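Local coordinates for acinetobacter secreted protease CpaA (Acinetobacter nosocomialis M2, PDB 6O38), which is a secreted zinc metalloprotease, probably exported by the type II secretion system, and forms a complex with its chaperone CpaB, at residues G14-G19 against D46-R51; L60-T65 against E70-N75. One frame throughout, in Å; residues are numbered along the deposited sequence.

Both contacts belong to the N-terminal, StcE-type beta-sandwich region of the chain, and their centres lie about 13 Å apart. They come in series along the chain: contact 1 closes at strand 47-52 before contact 2 opens on strand 58-61. Contact 1 lays the loop 14-19 over strand 47-52. Contact 2 pairs the two strands of a hairpin that belongs to a separate three-strand sheet. The two meet in one apolar interior, where Ile50 of contact 1 packs on Leu60 and Ile74 of contact 2. The loop and the hairpin thus share one hydrophobic core, while the hairpin also faces the chaperone CpaB.

Contact 1: residues G14-G19 against D46-R51; sequences GSIPTG and DKITIR
The two branch ends of Ile16 meet Ile48 and Ile50, mostly methyl against methyl. Its two branches go to different partners. The CG2 methyl of Ile16 lies 3.8 Å from CD1 of Ile48. The longer branch carries CD1 of Ile16 to 3.7 Å from CD1 of Ile50, and the same methyl is 3.9 Å from CG1 of Ile50. Ile16 and Ile48 run alongside in opposite senses. Ile16 lies slantwise to Ile50. One loop residue therefore spans two strand residues that lie on the same face, two positions apart.

The first torsion of Ile16 explains this division. Chi1 of -58° sets CG1 beside the backbone N and anti to the carbonyl carbon; CG2 is then anti to the N. CG1 extends to CD1 with chi2 at -179°, so the longer branch is fully stretched toward Ile50. The backbones stay well apart, with the CA atoms of Ile16 and Ile48 8.7 Å from each other.

The loop is held by other parts of the domain. Gly14 and Ile16 make backbone hydrogen bonds with Ser37, and Thr18 OG1 is hydrogen-bonded to Asn41 O. On the strand, Lys47 makes backbone hydrogen bonds with Ser21 and with Leu23 of the parallel strand 22-27. Ile16 also packs on Leu23 and Phe25, and Ile48 on Leu38, Pro39 and Trp91.

Ile48 and Ile50 show the alternation of a beta strand, and the loop before strand 22-27 covers their face in this StcE-type beta-sandwich region. All three isoleucines are buried. The contacts of Ile16 with the two strand isoleucines are apolar; the two segments together bury 168 Å². Dispersion and the exclusion of water thus join loop to strand, while hydrogen bonds to Ser37 and Asn41 tie the loop to its neighbours.

Contact 2: residues L60-T65 against E70-N75; sequences LDTSNT and EVLKIN
Leu60 and Leu72 are joined by two backbone hydrogen bonds, the mark of an antiparallel hydrogen-bonded pair. Leu60 N gives to Leu72 O at 3.0 Å. Leu72 N gives to Leu60 O at 3.2 Å, nearly straight at the hydrogen (169°). The next pair, Asp61 with Val71, is a non-hydrogen-bonded one. Beside it, CA of Val71 makes a C-H...O contact of 3.6 Å with Leu60 O, which also takes the Leu72 N-H.

Beyond the paired residues, Thr62 OG1 is hydrogen-bonded to Leu69 O, and Glu70 O lies 2.7 Å from the same OG1. Chi1 of 66° sets OG1 between the backbone N and the carbonyl carbon, while CG2 lies anti to the carbonyl carbon. Thr62 also begins a type I beta turn ending at Thr65. Its carbonyl O receives both Thr65 N and Thr65 OG1 from one face of the carbonyl plane, the hydroxyl at 2.8 Å from Thr62 O.

The methyl of Thr62 serves the packing. CG2 of Thr62 touches CG of Leu72 at 3.6 Å, the two side chains crossing at about a right angle. CB of Leu60 lies 4.0 Å from CB of Leu72, and 4.1 Å from CD1 of Ile74. The leucines of the pair share one face of the sheet. Asp61 and Val71 share the other, and both pack on the neighbouring CpaB chain. Glu70 OE1 accepts a hydrogen bond from Asn96 N of CpaB.

Together the segments form a beta hairpin of strands 58-61 and 71-74. Strand 58-61 is the middle one of a three-strand sheet, between strands 35-37 and 71-74. On the leucine face of the hairpin, Leu60 packs on Phe82, and Leu72 and Ile74 on Tyr80, of strand 79-85.

Contact 1: residues G14-G19 against D46-R51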
loop_
_atom_site.group_PDB
_atom_site.type_symbol
_atom_site.label_atom_id
_atom_site.label_comp_id
_atom_site.label_asym_id
_atom_site.label_seq_id
_atom_site.Cartn_x
_atom_site.Cartn_y
_atom_site.Cartn_z
ATOM N N GLY A 14 1.139 28.892 -2.852
ATOM C CA GLY A 14 1.998 28.402 -1.797
ATOM C C GLY A 14 3.459 28.288 -2.155
ATOM O O GLY A 14 4.276 27.957 -1.293
ATOM N N SER A 15 3.814 28.551 -3.409
ATOM C CA SER A 15 5.207 28.507 -3.845
ATOM C C SER A 15 5.933 29.718 -3.276
ATOM O O SER A 15 5.865 30.816 -3.830
ATOM C CB SER A 15 5.288 28.478 -5.367
ATOM O OG SER A 15 4.635 27.336 -5.892
ATOM N N ILE A 16 6.622 29.520 -2.157
ATOM C CA ILE A 16 7.375 30.586 -1.503
ATOM C C ILE A 16 8.476 31.049 -2.449
ATOM O O ILE A 16 9.348 30.252 -2.824
ATOM C CB ILE A 16 7.942 30.116 -0.154
ATOM C CG1 ILE A 16 6.808 29.648 0.759
ATOM C CG2 ILE A 16 8.731 31.227 0.511
ATOM C CD1 ILE A 16 7.271 29.184 2.121
ATOM N N PRO A 17 8.476 32.312 -2.865
ATOM C CA PRO A 17 9.400 32.752 -3.912
ATOM C C PRO A 17 10.828 32.900 -3.404
ATOM O O PRO A 17 11.092 33.024 -2.207
ATOM C CB PRO A 17 8.828 34.108 -4.337
ATOM C CG PRO A 17 8.154 34.614 -3.110
ATOM C CD PRO A 17 7.592 33.401 -2.412
ATOM N N THR A 18 11.754 32.889 -4.359
ATOM C CA THR A 18 13.172 33.032 -4.077
ATOM C C THR A 18 13.592 34.494 -4.209
ATOM O O THR A 18 12.797 35.372 -4.553
ATOM C CB THR A 18 13.992 32.146 -5.013
ATOM O OG1 THR A 18 15.379 32.232 -4.662
ATOM C CG2 THR A 18 13.812 32.590 -6.458
ATOM N N GLY A 19 14.867 34.760 -3.934
ATOM C CA GLY A 19 15.423 36.089 -4.063
ATOM C C GLY A 19 15.478 36.896 -2.785
ATOM O O GLY A 19 15.988 38.023 -2.809
ATOM N N ASP A 46 20.290 31.873 2.812
ATOM C CA ASP A 46 18.932 32.397 2.789
ATOM C C ASP A 46 18.092 31.745 3.879
ATOM O O ASP A 46 18.184 30.537 4.119
ATOM C CB ASP A 46 18.293 32.166 1.420
ATOM C CG ASP A 46 18.927 33.009 0.330
ATOM O OD1 ASP A 46 19.854 33.786 0.642
ATOM O OD2 ASP A 46 18.497 32.896 -0.837
ATOM N N LYS A 47 17.270 32.552 4.545
ATOM C CA LYS A 47 16.434 32.097 5.648
ATOM C C LYS A 47 14.966 32.272 5.284
ATOM O O LYS A 47 14.561 33.341 4.814
ATOM C CB LYS A 47 16.754 32.866 6.934
ATOM C CG LYS A 47 15.848 32.515 8.104
ATOM C CD LYS A 47 16.166 33.354 9.331
ATOM C CE LYS A 47 17.565 33.069 9.853
ATOM N NZ LYS A 47 17.856 33.830 11.099
ATOM N N ILE A 48 14.177 31.222 5.503
ATOM C CA ILE A 48 12.736 31.249 5.287
ATOM C C ILE A 48 12.056 30.769 6.560
ATOM O O ILE A 48 12.430 29.727 7.112
ATOM C CB ILE A 48 12.316 30.376 4.087
ATOM C CG1 ILE A 48 12.767 31.017 2.774
ATOM C CG2 ILE A 48 10.810 30.150 4.086
ATOM C CD1 ILE A 48 12.252 30.305 1.543
ATOM N N THR A 49 11.067 31.528 7.029
ATOM C CA THR A 49 10.312 31.181 8.225
ATOM C C THR A 49 8.830 31.151 7.888
ATOM O O THR A 49 8.291 32.126 7.354
ATOM C CB THR A 49 10.577 32.175 9.362
ATOM O OG1 THR A 49 11.963 32.129 9.724
ATOM C CG2 THR A 49 9.730 31.833 10.579
ATOM N N ILE A 50 8.176 30.035 8.197
ATOM C CA ILE A 50 6.760 29.835 7.911
ATOM C C ILE A 50 5.993 29.901 9.225
ATOM O O ILE A 50 6.261 29.123 10.149
ATOM C CB ILE A 50 6.508 28.499 7.195
ATOM C CG1 ILE A 50 7.328 28.417 5.907
ATOM C CG2 ILE A 50 5.027 28.329 6.894
ATOM C CD1 ILE A 50 7.180 27.100 5.174
ATOM N N ARG A 51 5.043 30.829 9.307
ATOM C CA ARG A 51 4.153 30.954 10.450
ATOM C C ARG A 51 2.715 30.749 9.995
ATOM O O ARG A 51 2.375 30.994 8.834
ATOM C CB ARG A 51 4.291 32.322 11.128
ATOM C CG ARG A 51 5.629 32.563 11.804
ATOM C CD ARG A 51 5.653 33.926 12.479
ATOM N NE ARG A 51 6.913 34.182 13.170
ATOM C CZ ARG A 51 7.188 35.305 13.827
ATOM N NH1 ARG A 51 8.361 35.455 14.426
ATOM N NH2 ARG A 51 6.291 36.281 13.880
#

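Contact 2: residues L60-T65 against E70-N75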
loop_
_atom_site.group_PDB
_atom_site.type_symbol
_atom_site.label_atom_id
_atom_site.label_comp_id
_atom_site.label_asym_id
_atom_site.label_seq_id
_atom_site.Cartn_x
_atom_site.Cartn_y
_atom_site.Cartn_z
ATOM N N LEU A 60 3.490 21.249 3.726
ATOM C CA LEU A 60 4.703 21.745 3.093
ATOM C C LEU A 60 5.408 20.620 2.347
ATOM O O LEU A 60 5.649 19.547 2.913
ATOM C CB LEU A 60 5.647 22.354 4.132
ATOM C CG LEU A 60 7.031 22.774 3.630
ATOM C CD1 LEU A 60 6.914 23.854 2.566
ATOM C CD2 LEU A 60 7.903 23.245 4.784
ATOM N N ASP A 61 5.735 20.871 1.082
ATOM C CA ASP A 61 6.568 19.957 0.311
ATOM C C ASP A 61 7.982 19.962 0.883
ATOM O O ASP A 61 8.623 21.015 0.960
ATOM C CB ASP A 61 6.572 20.370 -1.159
ATOM C CG ASP A 61 7.429 19.464 -2.026
ATOM O OD1 ASP A 61 7.837 18.381 -1.557
ATOM O OD2 ASP A 61 7.695 19.840 -3.187
ATOM N N THR A 62 8.467 18.786 1.284
ATOM C CA THR A 62 9.773 18.653 1.918
ATOM C C THR A 62 10.789 17.965 1.014
ATOM O O THR A 62 11.816 17.480 1.501
ATOM C CB THR A 62 9.644 17.890 3.237
ATOM O OG1 THR A 62 9.252 16.537 2.969
ATOM C CG2 THR A 62 8.598 18.540 4.117
ATOM N N SER A 63 10.527 17.919 -0.294
ATOM C CA SER A 63 11.388 17.161 -1.195
ATOM C C SER A 63 12.762 17.803 -1.354
ATOM O O SER A 63 13.733 17.106 -1.669
ATOM C CB SER A 63 10.715 17.011 -2.559
ATOM O OG SER A 63 10.382 18.275 -3.107
ATOM N N ASN A 64 12.870 19.116 -1.146
ATOM C CA ASN A 64 14.137 19.824 -1.275
ATOM C C ASN A 64 14.669 20.291 0.078
ATOM O O ASN A 64 15.396 21.284 0.159
ATOM C CB ASN A 64 13.997 21.003 -2.237
ATOM C CG ASN A 64 12.994 22.035 -1.759
ATOM O OD1 ASN A 64 12.137 21.749 -0.921
ATOM N ND2 ASN A 64 13.094 23.245 -2.297
ATOM N N THR A 65 14.313 19.583 1.144
ATOM C CA THR A 65 14.807 19.844 2.488
ATOM C C THR A 65 15.592 18.631 2.980
ATOM O O THR A 65 15.772 17.645 2.260
ATOM C CB THR A 65 13.656 20.167 3.445
ATOM O OG1 THR A 65 12.875 18.986 3.671
ATOM C CG2 THR A 65 12.763 21.249 2.860
ATOM N N GLU A 70 7.855 13.001 4.216
ATOM C CA GLU A 70 7.412 13.427 2.893
ATOM C C GLU A 70 6.689 14.768 2.940
ATOM O O GLU A 70 6.885 15.610 2.057
ATOM C CB GLU A 70 6.518 12.358 2.264
ATOM C CG GLU A 70 7.222 11.517 1.210
ATOM C CD GLU A 70 6.361 10.388 0.679
ATOM O OE1 GLU A 70 5.132 10.415 0.900
ATOM O OE2 GLU A 70 6.916 9.470 0.042
ATOM N N VAL A 71 5.850 14.986 3.949
ATOM C CA VAL A 71 5.058 16.206 4.066
ATOM C C VAL A 71 5.110 16.686 5.510
ATOM O O VAL A 71 5.102 15.879 6.445
ATOM C CB VAL A 71 3.596 15.979 3.617
ATOM C CG1 VAL A 71 2.780 17.252 3.768
ATOM C CG2 VAL A 71 3.540 15.487 2.177
ATOM N N LEU A 72 5.176 18.005 5.692
ATOM C CA LEU A 72 5.081 18.624 7.007
ATOM C C LEU A 72 3.679 19.181 7.208
ATOM O O LEU A 72 3.175 19.925 6.361
ATOM C CB LEU A 72 6.109 19.745 7.175
ATOM C CG LEU A 72 7.569 19.371 7.430
ATOM C CD1 LEU A 72 8.195 20.365 8.396
ATOM C CD2 LEU A 72 7.700 17.946 7.945
ATOM N N LYS A 73 3.058 18.825 8.328
ATOM C CA LYS A 73 1.743 19.340 8.684
ATOM C C LYS A 73 1.917 20.652 9.439
ATOM O O LYS A 73 2.524 20.678 10.516
ATOM C CB LYS A 73 0.973 18.324 9.527
ATOM C CG LYS A 73 -0.514 18.616 9.666
ATOM C CD LYS A 73 -1.209 17.526 10.471
ATOM C CE LYS A 73 -2.724 17.623 10.362
ATOM N NZ LYS A 73 -3.259 18.882 10.948
ATOM N N ILE A 74 1.391 21.735 8.876
ATOM C CA ILE A 74 1.488 23.063 9.472
ATOM C C ILE A 74 0.157 23.386 10.135
ATOM O O ILE A 74 -0.886 23.411 9.472
ATOM C CB ILE A 74 1.856 24.123 8.423
ATOM C CG1 ILE A 74 3.235 23.835 7.827
ATOM C CG2 ILE A 74 1.820 25.511 9.036
ATOM C CD1 ILE A 74 3.674 24.843 6.787
ATOM N N ASN A 75 0.193 23.635 11.440
ATOM C CA ASN A 75 -0.994 23.971 12.212
ATOM C C ASN A 75 -0.892 25.396 12.738
ATOM O O ASN A 75 0.148 26.053 12.641
ATOM C CB ASN A 75 -1.185 22.987 13.372
ATOM C CG ASN A 75 -1.383 21.560 12.901
ATOM O OD1 ASN A 75 -2.461 21.192 12.435
ATOM N ND2 ASN A 75 -0.341 20.746 13.024
#